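Local coordinates for dihydrodipicolinate synthase (Bacteroides thetaiotaomicron, PDB 4XKY), which probably acts as a Schiff-base-forming lyase of the dihydrodipicolinate synthase family, perhaps cleaving N-acetylneuraminate, at residues D[32-37]-D[211-216]; D[81-86]-D[107-112]; D[150-155]-D[177-182]; D[158-163]-D[184-189]; D[265-270]-D[286-291]. All coordinates share one frame; numbering follows the deposited sequence.

Contact 1. Residues D[32-37]-D[211-216]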
# COMPACT_ATOMS: atom_id res chain seq x y z
N GLU D 32 31.64 -18.87 15.53
CA GLU D 32 33.00 -18.61 16.04
C GLU D 32 33.51 -17.30 15.46
O GLU D 32 34.21 -16.57 16.11
CB GLU D 32 33.97 -19.74 15.69
CG GLU D 32 33.73 -21.11 16.36
CD GLU D 32 33.64 -21.04 17.89
OE1 GLU D 32 34.22 -20.11 18.51
OE2 GLU D 32 32.98 -21.91 18.51
N HIS D 33 33.17 -17.04 14.21
CA HIS D 33 33.57 -15.86 13.50
C HIS D 33 32.96 -14.65 14.21
O HIS D 33 33.65 -13.66 14.43
CB HIS D 33 33.02 -16.00 12.05
CG HIS D 33 33.15 -14.78 11.19
ND1 HIS D 33 34.37 -14.29 10.78
CD2 HIS D 33 32.22 -14.04 10.55
CE1 HIS D 33 34.18 -13.27 9.97
NE2 HIS D 33 32.88 -13.09 9.81
N LEU D 34 31.68 -14.73 14.54
CA LEU D 34 30.98 -13.64 15.26
C LEU D 34 31.54 -13.41 16.68
O LEU D 34 31.80 -12.27 17.08
CB LEU D 34 29.48 -13.92 15.35
CG LEU D 34 28.73 -13.89 14.02
CD1 LEU D 34 27.27 -14.23 14.19
CD2 LEU D 34 28.87 -12.54 13.36
N ILE D 35 31.74 -14.49 17.42
CA ILE D 35 32.26 -14.38 18.76
C ILE D 35 33.66 -13.75 18.72
O ILE D 35 33.92 -12.82 19.48
CB ILE D 35 32.29 -15.74 19.47
CG1 ILE D 35 30.86 -16.16 19.79
CG2 ILE D 35 33.07 -15.66 20.79
CD1 ILE D 35 30.74 -17.58 20.30
N ALA D 36 34.54 -14.23 17.83
CA ALA D 36 35.90 -13.69 17.74
C ALA D 36 35.86 -12.27 17.24
O ALA D 36 36.72 -11.48 17.56
CB ALA D 36 36.80 -14.54 16.85
N GLY D 37 34.83 -11.91 16.47
CA GLY D 37 34.70 -10.53 16.03
C GLY D 37 34.15 -9.53 17.06
O GLY D 37 33.96 -8.37 16.73
N GLY D 211 24.85 -7.33 8.40
CA GLY D 211 26.19 -7.25 7.83
C GLY D 211 27.25 -7.83 8.75
O GLY D 211 28.33 -8.23 8.33
N ALA D 212 26.96 -7.82 10.04
CA ALA D 212 27.91 -8.35 10.99
C ALA D 212 28.14 -9.85 10.85
O ALA D 212 29.11 -10.36 11.43
CB ALA D 212 27.47 -8.01 12.41
N ASN D 213 27.24 -10.58 10.15
CA ASN D 213 27.53 -11.97 9.77
C ASN D 213 28.81 -12.00 8.94
O ASN D 213 29.64 -12.90 9.12
CB ASN D 213 26.42 -12.64 8.95
CG ASN D 213 25.18 -12.97 9.77
OD1 ASN D 213 25.11 -13.99 10.45
ND2 ASN D 213 24.18 -12.11 9.71
N MET D 214 28.95 -11.04 8.02
CA MET D 214 30.15 -10.93 7.19
C MET D 214 31.38 -10.35 7.92
O MET D 214 32.45 -10.96 7.91
CB MET D 214 29.89 -10.11 5.92
CG MET D 214 28.81 -10.67 5.00
SD MET D 214 28.50 -9.62 3.56
CE MET D 214 27.71 -8.18 4.32
N PHE D 215 31.24 -9.16 8.47
CA PHE D 215 32.35 -8.35 8.94
C PHE D 215 32.02 -7.83 10.32
O PHE D 215 31.80 -6.64 10.49
CB PHE D 215 32.60 -7.15 7.99
CG PHE D 215 32.71 -7.52 6.53
CD1 PHE D 215 33.79 -8.27 6.08
CD2 PHE D 215 31.75 -7.11 5.62
CE1 PHE D 215 33.91 -8.64 4.74
CE2 PHE D 215 31.88 -7.43 4.27
CZ PHE D 215 32.94 -8.21 3.84
N PRO D 216 31.98 -8.71 11.32
CA PRO D 216 31.55 -8.28 12.67
C PRO D 216 32.40 -7.12 13.22
O PRO D 216 31.85 -6.23 13.91
CB PRO D 216 31.73 -9.53 13.51
CG PRO D 216 32.71 -10.39 12.76
CD PRO D 216 32.45 -10.11 11.31
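The last turn of helix 24-36 ends against the loop that opens helix 216-227, with Gly37 CA and Pro216 CA 5.1 Å apart. Helix 24-36 belongs to the outer helical layer of the TIM barrel and 211-216 to the loop between its last strand, 206-207, and helix 216-227, so this buried contact joins the first and last parts of the barrel. His33 is the polar link. Its imidazole stands off the helix with CG anti to the backbone N (chi1 172°), which turns NE2 onto Met214 O at 2.9 Å. The acceptor lies in the ring plane, but NE2 approaches from above the carbonyl plane, 60° out of it, and the N-H...O angle is 154°. Asn213 O borders the same ring edge, while Pro216 CG covers one face in a CH-pi contact, 4.2 Å from the ring centroid. Without the imidazole, as with an alanine here, Met214 O would probably lose this donor and a gap would open beside the Pro216 ring. Leu34 turns its CD2 branch toward Ala212 and Asn213 and reaches Pro216 CB at 4.2 Å. The amide of Asn213 faces elsewhere, ND2 donating to Gly210 O and Pro11 O, and its side chain comes within about 4 Å of that of Thr48, a predicted pyruvate-binding residue. At the helix end, Gly37 CA sits 3.8 Å from Pro216 CG.

Contact 2. Residues D[81-86]-D[107-112]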
# COMPACT_ATOMS: atom_id res chain seq x y z
N SER D 81 8.39 -15.36 16.74
CA SER D 81 7.28 -14.94 15.90
C SER D 81 6.80 -16.07 15.01
O SER D 81 7.58 -16.80 14.42
CB SER D 81 7.69 -13.75 15.04
OG SER D 81 8.08 -12.67 15.87
N ASP D 82 5.49 -16.21 14.95
CA ASP D 82 4.88 -17.23 14.13
C ASP D 82 3.44 -16.84 13.88
O ASP D 82 2.86 -16.16 14.70
CB ASP D 82 4.91 -18.54 14.87
CG ASP D 82 4.67 -19.71 13.98
OD1 ASP D 82 5.66 -20.21 13.44
OD2 ASP D 82 3.51 -20.11 13.83
N THR D 83 2.87 -17.30 12.77
CA THR D 83 1.44 -17.13 12.53
C THR D 83 0.56 -17.88 13.58
O THR D 83 -0.56 -17.44 13.85
CB THR D 83 1.06 -17.49 11.06
OG1 THR D 83 1.36 -18.87 10.76
CG2 THR D 83 1.82 -16.59 10.07
N SER D 84 1.09 -18.96 14.18
CA SER D 84 0.40 -19.71 15.26
C SER D 84 1.00 -19.44 16.65
O SER D 84 2.17 -19.74 16.90
CB SER D 84 0.49 -21.22 15.00
OG SER D 84 0.27 -22.01 16.17
N ILE D 85 0.19 -18.92 17.57
CA ILE D 85 0.63 -18.65 18.94
C ILE D 85 1.11 -19.94 19.62
O ILE D 85 2.09 -19.91 20.36
CB ILE D 85 -0.49 -17.96 19.76
CG1 ILE D 85 -0.96 -16.69 19.06
CG2 ILE D 85 -0.04 -17.60 21.18
CD1 ILE D 85 0.15 -15.84 18.45
N VAL D 86 0.48 -21.07 19.34
CA VAL D 86 0.90 -22.36 19.95
C VAL D 86 2.33 -22.74 19.55
O VAL D 86 3.12 -23.15 20.40
CB VAL D 86 -0.07 -23.50 19.59
CG1 VAL D 86 0.51 -24.87 19.97
CG2 VAL D 86 -1.44 -23.26 20.23
N PRO D 107 3.78 -9.41 16.77
CA PRO D 107 2.46 -10.00 16.59
C PRO D 107 2.32 -10.49 15.15
O PRO D 107 2.99 -9.96 14.27
CB PRO D 107 1.53 -8.84 16.88
CG PRO D 107 2.30 -7.63 16.46
CD PRO D 107 3.75 -7.94 16.68
N PRO D 108 1.50 -11.50 14.91
CA PRO D 108 1.45 -12.04 13.54
C PRO D 108 0.95 -11.03 12.47
O PRO D 108 0.11 -10.20 12.78
CB PRO D 108 0.51 -13.25 13.66
CG PRO D 108 -0.17 -13.12 14.98
CD PRO D 108 0.71 -12.29 15.87
N TYR D 109 1.47 -11.13 11.25
CA TYR D 109 1.25 -10.10 10.21
C TYR D 109 -0.22 -9.70 10.07
O TYR D 109 -0.56 -8.51 10.09
CB TYR D 109 1.87 -10.51 8.84
CG TYR D 109 1.19 -11.64 8.07
CD1 TYR D 109 0.28 -11.36 7.04
CD2 TYR D 109 1.49 -12.97 8.34
CE1 TYR D 109 -0.34 -12.39 6.34
CE2 TYR D 109 0.88 -14.01 7.65
CZ TYR D 109 -0.03 -13.72 6.64
OH TYR D 109 -0.62 -14.78 5.97
N TYR D 110 -1.09 -10.70 10.01
CA TYR D 110 -2.53 -10.51 9.80
C TYR D 110 -3.30 -9.91 10.99
O TYR D 110 -4.52 -9.81 10.92
CB TYR D 110 -3.18 -11.86 9.43
CG TYR D 110 -3.00 -12.94 10.49
CD1 TYR D 110 -3.89 -13.07 11.54
CD2 TYR D 110 -1.90 -13.81 10.44
CE1 TYR D 110 -3.71 -14.05 12.52
CE2 TYR D 110 -1.71 -14.79 11.41
CZ TYR D 110 -2.61 -14.90 12.45
OH TYR D 110 -2.42 -15.86 13.41
N PHE D 111 -2.63 -9.50 12.05
CA PHE D 111 -3.35 -9.35 13.32
C PHE D 111 -3.86 -7.97 13.71
O PHE D 111 -5.07 -7.74 13.72
CB PHE D 111 -2.56 -9.91 14.51
CG PHE D 111 -3.20 -9.62 15.85
CD1 PHE D 111 -4.48 -10.09 16.16
CD2 PHE D 111 -2.54 -8.84 16.79
CE1 PHE D 111 -5.07 -9.81 17.39
CE2 PHE D 111 -3.12 -8.56 18.02
CZ PHE D 111 -4.39 -9.05 18.32
N ALA D 112 -2.96 -7.07 14.08
CA ALA D 112 -3.37 -5.91 14.89
C ALA D 112 -4.20 -4.88 14.13
O ALA D 112 -3.68 -4.21 13.24
CB ALA D 112 -2.16 -5.25 15.53
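The hydroxyl of Tyr110 has two partners: it donates to Thr83 O, at a modelled distance of 2.5 Å that is very short for such a bond and doubtful in its exact length, and it makes a weak hydrogen bond to Ser53 OG of the second subunit. Thr83 O lies in the plane of the phenol ring, and the same edge of Tyr110 brings CE2 to 3.9 Å from Thr83 CB. The methyl branch of Thr83 goes to the other tyrosine, where CG2 meets Tyr109 CE2 edge-on at 3.7 Å. With chi1 at 71° and 59°, both tyrosines hold CG between the backbone N and carbonyl carbon, and Tyr110 CD2 lies over one face of the Tyr109 ring. Beneath them Pro108, first residue of a type I turn, packs its CB 4.1 Å from Thr83 CA and its CG near Ile85 CD1. The Thr83 loop is itself braced: Asp82 OD2 accepts from Ser84 N at 2.7 Å in an Asx turn, Asp82 OD1 pairs with Arg59, and Ser84 N-caps helix 85-97 through Glu87 N. Thr83 OG1 bonds to Gln52 O of the second subunit, and Tyr109 stacks on Tyr109 of that subunit, as in the tight dimer of dihydrodipicolinate synthases. Phenol-carbonyl bonding and Thr83-tyrosine packing together thus join two neighbouring loops, while the Tyr110 hydroxyl, weakly, and the Tyr109 ring also engage the second subunit.

Contact 3. Residues D[150-155]-D[177-182]. With NA (sodium ion), chain F.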
# COMPACT_ATOMS: atom_id res chain seq x y z
N THR D 150 1.90 2.65 23.67
CA THR D 150 1.69 1.21 23.78
C THR D 150 2.94 0.52 24.30
O THR D 150 2.87 -0.32 25.19
CB THR D 150 1.33 0.59 22.42
OG1 THR D 150 0.10 1.12 21.96
CG2 THR D 150 1.18 -0.89 22.54
N ILE D 151 4.08 0.85 23.72
CA ILE D 151 5.34 0.34 24.22
C ILE D 151 5.57 0.69 25.69
O ILE D 151 6.01 -0.19 26.45
CB ILE D 151 6.52 0.82 23.37
CG1 ILE D 151 6.49 0.10 22.02
CG2 ILE D 151 7.84 0.45 24.05
CD1 ILE D 151 7.25 0.84 20.96
N GLN D 152 5.27 1.93 26.09
CA GLN D 152 5.43 2.31 27.49
C GLN D 152 4.64 1.37 28.37
O GLN D 152 5.12 0.91 29.40
CB GLN D 152 4.91 3.72 27.78
CG GLN D 152 5.94 4.82 27.58
CD GLN D 152 5.33 6.24 27.66
OE1 GLN D 152 4.20 6.46 27.24
NE2 GLN D 152 6.11 7.20 28.16
N ARG D 153 3.42 1.13 27.94
CA ARG D 153 2.49 0.35 28.71
C ARG D 153 2.95 -1.12 28.81
O ARG D 153 3.07 -1.65 29.91
CB ARG D 153 1.10 0.51 28.09
CG ARG D 153 0.06 -0.51 28.50
CD ARG D 153 -0.54 -0.29 29.88
NE ARG D 153 -1.45 -1.41 30.08
CZ ARG D 153 -2.75 -1.36 30.36
NH1 ARG D 153 -3.38 -0.21 30.60
NH2 ARG D 153 -3.42 -2.50 30.46
N ILE D 154 3.25 -1.76 27.68
CA ILE D 154 3.68 -3.17 27.68
C ILE D 154 4.99 -3.31 28.46
O ILE D 154 5.21 -4.26 29.19
CB ILE D 154 3.78 -3.72 26.24
CG1 ILE D 154 2.42 -3.70 25.55
CG2 ILE D 154 4.27 -5.15 26.21
CD1 ILE D 154 2.49 -4.01 24.07
N ALA D 155 5.87 -2.33 28.33
CA ALA D 155 7.15 -2.39 29.00
C ALA D 155 7.07 -2.36 30.54
O ALA D 155 8.06 -2.68 31.20
CB ALA D 155 8.06 -1.28 28.52
N MET D 177 12.00 6.46 21.66
CA MET D 177 13.11 6.85 22.57
C MET D 177 12.62 7.88 23.62
O MET D 177 12.88 7.74 24.80
CB MET D 177 14.30 7.46 21.81
CG MET D 177 15.20 6.49 21.01
SD MET D 177 16.14 5.37 22.05
CE MET D 177 17.25 6.54 22.84
N TYR D 178 11.92 8.90 23.16
CA TYR D 178 11.39 9.93 24.04
C TYR D 178 10.36 9.36 24.99
O TYR D 178 10.35 9.71 26.16
CB TYR D 178 10.76 11.09 23.25
CG TYR D 178 10.17 12.22 24.09
CD1 TYR D 178 10.96 13.25 24.55
CD2 TYR D 178 8.80 12.27 24.37
CE1 TYR D 178 10.41 14.30 25.28
CE2 TYR D 178 8.26 13.30 25.13
CZ TYR D 178 9.07 14.32 25.56
OH TYR D 178 8.56 15.35 26.29
N ALA D 179 9.50 8.48 24.52
CA ALA D 179 8.53 7.85 25.42
C ALA D 179 9.19 7.00 26.53
O ALA D 179 8.67 6.87 27.61
CB ALA D 179 7.54 7.00 24.63
N MET D 180 10.36 6.43 26.25
CA MET D 180 11.01 5.46 27.13
C MET D 180 12.18 6.05 27.88
O MET D 180 12.95 5.32 28.52
CB MET D 180 11.52 4.30 26.28
CG MET D 180 10.40 3.48 25.68
SD MET D 180 9.07 3.02 26.79
CE MET D 180 10.01 2.02 27.95
N LYS D 181 12.32 7.37 27.79
CA LYS D 181 13.51 8.04 28.30
C LYS D 181 13.66 8.01 29.81
O LYS D 181 14.76 8.23 30.28
CB LYS D 181 13.58 9.49 27.85
CG LYS D 181 12.58 10.43 28.49
CD LYS D 181 12.64 11.79 27.82
CE LYS D 181 11.42 12.62 28.17
NZ LYS D 181 11.44 12.95 29.61
N ASP D 182 12.59 7.77 30.55
CA ASP D 182 12.73 7.57 32.01
C ASP D 182 12.85 6.08 32.40
O ASP D 182 12.77 5.74 33.58
CB ASP D 182 11.62 8.33 32.79
CG ASP D 182 11.59 9.82 32.41
OD1 ASP D 182 12.63 10.50 32.57
OD2 ASP D 182 10.55 10.31 31.88
NA NA F . 9.83 -4.14 31.61
O HOH W 1 11.66 -2.75 31.56
O HOH W 2 9.19 -3.55 34.38
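A sodium ion sits beside the contact where Ala155 meets Met180: the alanine CB rests 3.9 Å from Met180 CE, while its carbonyl oxygen binds the metal at 2.3 Å. Val160 O and Asn157 O also ligate the sodium, together with water 1 at 2.3 Å and the more distant water 2, so the chain leaving helix 148-154 is wrapped round the ion by its carbonyls. Met180 carries the apolar part. Its chain bends twice, at chi2 -46° and chi3 -63°, and thereby slides past Gln152 in the opposite direction, bringing SD to 3.7 Å from Gln152 CG; Ile151 CG2 approaches the same sulfur at 4.0 Å, crossing at about a right angle. Phe186 backs this cluster from the neighbouring loop. On the more open side, Gln152 extends beyond CG so that NE2 donates to Ala179 O at 2.6 Å. The bond is bent, with an N-H...O angle of 131° and the acceptor tilted from the amide plane, and Ala179 CB packs alongside the amide. Gln152 thus ties helix 148-154 to a carbonyl in the last turn of helix 170-179, joining two successive helices of the outer layer of a TIM barrel.

Contact 4. Residues D[158-163]-D[184-189]. With NA (sodium ion), chain F.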
# COMPACT_ATOMS: atom_id res chain seq x y z
N PRO D 158 7.36 -6.74 34.02
CA PRO D 158 8.78 -7.04 34.23
C PRO D 158 9.32 -8.08 33.24
O PRO D 158 10.51 -8.18 33.07
CB PRO D 158 8.86 -7.56 35.67
CG PRO D 158 7.46 -7.66 36.18
CD PRO D 158 6.50 -7.16 35.14
N GLY D 159 8.45 -8.86 32.60
CA GLY D 159 8.90 -9.81 31.58
C GLY D 159 9.20 -9.20 30.20
O GLY D 159 9.57 -9.93 29.27
N VAL D 160 9.03 -7.88 30.05
CA VAL D 160 9.33 -7.18 28.80
C VAL D 160 10.53 -6.29 29.02
O VAL D 160 10.52 -5.44 29.91
CB VAL D 160 8.11 -6.39 28.35
CG1 VAL D 160 8.34 -5.69 27.02
CG2 VAL D 160 6.97 -7.35 28.17
N ILE D 161 11.60 -6.53 28.27
CA ILE D 161 12.87 -5.92 28.62
C ILE D 161 13.48 -5.07 27.53
O ILE D 161 14.53 -4.44 27.74
CB ILE D 161 13.93 -6.95 29.09
CG1 ILE D 161 14.25 -7.98 28.02
CG2 ILE D 161 13.48 -7.62 30.40
CD1 ILE D 161 15.50 -8.80 28.36
N GLY D 162 12.85 -5.06 26.36
CA GLY D 162 13.32 -4.22 25.28
C GLY D 162 12.47 -4.24 24.03
O GLY D 162 11.39 -4.84 23.99
N PHE D 163 13.00 -3.58 23.01
CA PHE D 163 12.30 -3.23 21.79
C PHE D 163 13.33 -3.17 20.66
O PHE D 163 14.38 -2.54 20.80
CB PHE D 163 11.62 -1.87 21.96
CG PHE D 163 10.96 -1.32 20.71
CD1 PHE D 163 9.77 -1.84 20.24
CD2 PHE D 163 11.50 -0.26 20.03
CE1 PHE D 163 9.16 -1.33 19.11
CE2 PHE D 163 10.89 0.27 18.91
CZ PHE D 163 9.72 -0.27 18.44
N PRO D 184 15.79 3.81 31.59
CA PRO D 184 17.06 3.56 30.90
C PRO D 184 17.50 2.07 30.84
O PRO D 184 18.40 1.73 30.05
CB PRO D 184 18.04 4.43 31.69
CG PRO D 184 17.46 4.48 33.06
CD PRO D 184 15.97 4.49 32.88
N ASP D 185 16.86 1.20 31.62
CA ASP D 185 17.14 -0.25 31.57
C ASP D 185 16.45 -1.00 30.41
O ASP D 185 16.73 -2.17 30.16
CB ASP D 185 16.70 -0.93 32.87
CG ASP D 185 17.59 -0.57 34.08
OD1 ASP D 185 18.72 -0.03 33.94
OD2 ASP D 185 17.12 -0.89 35.19
N PHE D 186 15.51 -0.33 29.76
CA PHE D 186 14.78 -0.93 28.66
C PHE D 186 15.61 -0.78 27.39
O PHE D 186 15.90 0.33 26.94
CB PHE D 186 13.43 -0.24 28.55
CG PHE D 186 12.51 -0.80 27.49
CD1 PHE D 186 11.72 -1.91 27.76
CD2 PHE D 186 12.36 -0.16 26.28
CE1 PHE D 186 10.82 -2.39 26.81
CE2 PHE D 186 11.48 -0.65 25.33
CZ PHE D 186 10.71 -1.77 25.59
N SER D 187 16.00 -1.92 26.81
CA SER D 187 16.87 -1.94 25.65
C SER D 187 16.15 -1.53 24.36
O SER D 187 15.15 -2.11 24.00
CB SER D 187 17.51 -3.33 25.53
OG SER D 187 18.40 -3.34 24.45
N MET D 188 16.67 -0.49 23.71
CA MET D 188 16.19 0.06 22.48
C MET D 188 17.20 -0.27 21.36
O MET D 188 18.29 0.32 21.27
CB MET D 188 16.02 1.58 22.61
CG MET D 188 14.94 2.03 23.60
SD MET D 188 13.30 1.66 22.94
CE MET D 188 13.19 2.88 21.62
N LEU D 189 16.80 -1.19 20.48
CA LEU D 189 17.67 -1.71 19.43
C LEU D 189 17.17 -1.33 18.06
O LEU D 189 15.97 -1.27 17.83
CB LEU D 189 17.76 -3.23 19.54
CG LEU D 189 18.22 -3.77 20.89
CD1 LEU D 189 18.20 -5.30 20.93
CD2 LEU D 189 19.62 -3.27 21.21
NA NA F . 9.83 -4.14 31.61
O HOH W 3 16.59 -4.55 29.48
O HOH W 1 11.66 -2.75 31.56
O HOH W 2 9.19 -3.55 34.38
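With CG anti to the backbone N (chi1 -176°), Phe186 reaches across to strand 160-165 and lays its ring over Gly162, whose CA makes a CH-pi contact 3.6 Å from the ring centroid and 19° off its normal. Val160 CG1 reaches the ring edge, and Phe163 CB touches Phe186 CE2 at 3.6 Å. If Phe186 were an alanine, the flat cover of Gly162 would be lost and Val160 and Phe163 would probably face a gap. Three backbone bonds join the strands: Ser187 N to Ile161 O, Phe163 N to Ser187 O at 2.8 Å, and Leu189 N to Phe163 O at 2.8 Å. Met188, on the same face as Phe163, folds back to place SD 5.1 Å from the Phe163 ring centroid, an oblique Met-aromatic contact. Water 3 donates to Ile161 O and Asp185 O, so Ile161 O accepts from both the water and Ser187 N, while Val160 O turns to the sodium ion. Ser187 OG bonds to Leu5 O. Strands 160-165 and 187-190, linked through helix 170-179, form a parallel beta-alpha-beta unit of the TIM barrel; Lys164, the predicted Schiff-base lysine, directly follows Phe163.

Contact 5. Residues D[265-270]-D[286-291]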
# COMPACT_ATOMS: atom_id res chain seq x y z
N ALA D 265 27.78 -13.80 -0.24
CA ALA D 265 29.06 -13.33 0.29
C ALA D 265 29.60 -14.23 1.37
O ALA D 265 30.79 -14.51 1.39
CB ALA D 265 28.97 -11.90 0.83
N LEU D 266 28.74 -14.70 2.28
CA LEU D 266 29.19 -15.62 3.32
C LEU D 266 29.85 -16.88 2.73
O LEU D 266 30.84 -17.40 3.29
CB LEU D 266 28.05 -15.99 4.27
CG LEU D 266 27.57 -14.86 5.20
CD1 LEU D 266 26.26 -15.19 5.90
CD2 LEU D 266 28.64 -14.51 6.20
N SER D 267 29.33 -17.38 1.60
CA SER D 267 29.94 -18.59 1.00
C SER D 267 31.25 -18.22 0.32
O SER D 267 32.25 -18.94 0.43
CB SER D 267 28.98 -19.31 0.04
OG SER D 267 28.74 -18.54 -1.13
N LEU D 268 31.27 -17.05 -0.30
CA LEU D 268 32.49 -16.59 -0.97
C LEU D 268 33.60 -16.24 0.01
O LEU D 268 34.78 -16.33 -0.33
CB LEU D 268 32.17 -15.44 -1.90
CG LEU D 268 31.30 -15.84 -3.10
CD1 LEU D 268 30.82 -14.60 -3.84
CD2 LEU D 268 32.07 -16.69 -4.05
N LEU D 269 33.21 -15.94 1.24
CA LEU D 269 34.13 -15.73 2.36
C LEU D 269 34.56 -17.04 3.06
O LEU D 269 35.36 -17.01 3.96
CB LEU D 269 33.48 -14.79 3.39
CG LEU D 269 33.36 -13.33 2.96
CD1 LEU D 269 32.44 -12.60 3.93
CD2 LEU D 269 34.73 -12.69 2.94
N GLY D 270 34.03 -18.17 2.63
CA GLY D 270 34.43 -19.47 3.17
C GLY D 270 33.67 -19.82 4.46
O GLY D 270 34.03 -20.76 5.15
N ARG D 286 25.37 -14.37 -13.23
CA ARG D 286 25.58 -12.93 -13.41
C ARG D 286 25.50 -12.17 -12.04
O ARG D 286 26.33 -11.27 -11.74
CB ARG D 286 24.61 -12.36 -14.45
CG ARG D 286 24.64 -10.84 -14.48
CD ARG D 286 23.88 -10.18 -15.63
NE ARG D 286 22.47 -10.56 -15.73
CZ ARG D 286 21.50 -10.21 -14.88
NH1 ARG D 286 21.76 -9.48 -13.79
NH2 ARG D 286 20.25 -10.61 -15.11
N GLU D 287 24.53 -12.56 -11.21
CA GLU D 287 24.36 -11.99 -9.88
C GLU D 287 25.48 -12.38 -8.94
O GLU D 287 26.03 -11.53 -8.25
CB GLU D 287 23.01 -12.40 -9.28
CG GLU D 287 21.82 -11.79 -10.00
CD GLU D 287 21.28 -12.66 -11.12
OE1 GLU D 287 21.26 -12.17 -12.27
OE2 GLU D 287 20.90 -13.84 -10.85
N ARG D 288 25.84 -13.67 -8.92
CA ARG D 288 26.96 -14.10 -8.08
C ARG D 288 28.23 -13.34 -8.48
O ARG D 288 28.98 -12.91 -7.61
CB ARG D 288 27.19 -15.62 -8.17
CG ARG D 288 26.04 -16.46 -7.65
CD ARG D 288 26.25 -17.96 -7.92
NE ARG D 288 27.50 -18.39 -7.31
CZ ARG D 288 27.67 -18.64 -6.00
NH1 ARG D 288 26.67 -18.55 -5.13
NH2 ARG D 288 28.88 -18.99 -5.54
N GLY D 289 28.41 -13.13 -9.78
CA GLY D 289 29.55 -12.35 -10.32
C GLY D 289 29.63 -10.94 -9.75
O GLY D 289 30.72 -10.44 -9.42
N LYS D 290 28.49 -10.28 -9.61
CA LYS D 290 28.48 -8.97 -9.02
C LYS D 290 28.84 -9.01 -7.55
O LYS D 290 29.56 -8.18 -7.08
CB LYS D 290 27.14 -8.31 -9.22
CG LYS D 290 26.86 -8.01 -10.68
CD LYS D 290 25.61 -7.17 -10.78
CE LYS D 290 25.26 -6.82 -12.22
NZ LYS D 290 24.47 -7.93 -12.81
N ILE D 291 28.37 -10.01 -6.82
CA ILE D 291 28.75 -10.10 -5.42
C ILE D 291 30.27 -10.34 -5.29
O ILE D 291 30.94 -9.71 -4.48
CB ILE D 291 27.96 -11.22 -4.73
CG1 ILE D 291 26.47 -10.90 -4.75
CG2 ILE D 291 28.46 -11.46 -3.31
CD1 ILE D 291 26.04 -9.72 -3.89
O HOH W 4 29.86 -20.00 -3.03
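Ile291 presents its CG2 branch to two residues of helix 257-268, Leu268 CD1 at 4.0 Å and Ala265 CB at 4.2 Å, while the same methyl lies 3.9 Å from Ala265 N. Chi1 of -63° sets CG1 of Ile291 beside the backbone N and leaves CG2 anti to it, facing the neighbouring helix; Leu268 and Ile291 cross obliquely. Leu295, one turn further along helix 285-296, continues the packing on Ala265 and Leu268. Toward the outer side, Arg288 runs beside Leu268, NH2 coming 4.2 Å from Leu268 CD2. Its NH2 does not bond directly to Ser267 but goes through water 4, which lies in the guanidinium plane at its edge, accepts from NH2 at 2.9 Å and donates to Ser267 OG at 2.6 Å. Asp274 also joins the pair, its OD2 making a salt bridge to Arg288 NH1 and a hydrogen bond with Ser267 OG, which is also bonded to Cys264 O. The two helices belong to the C-terminal helical region that follows the barrel; across these segments they meet by methyl packing on the buried side, with arginine and serine joined through water toward the partly exposed side and no direct hydrogen bond between them.

Contacts 1 and 4 are the buried ones, held by backbone carbonyls and rings: a histidine bond in one, strand pairing in the other. Contacts 3 and 4, centres 9 Å apart, share the sodium ion and two waters, and Phe186 packs on both Ala155 and Met180, so strands 160-165 and 187-190 carry the two helices of contact 3 on their outer side. Contact 1 meets contact 5 through Met214 and Asn213 against Ala265 and Leu266, which places the C-terminal helices against the barrel loop. Contact 2 stands apart at the surface, where tyrosine rings and the Tyr110 hydroxyl face another subunit; contacts 3 and 5 are partly buried, one with an amide bond, the other with methyls and a water.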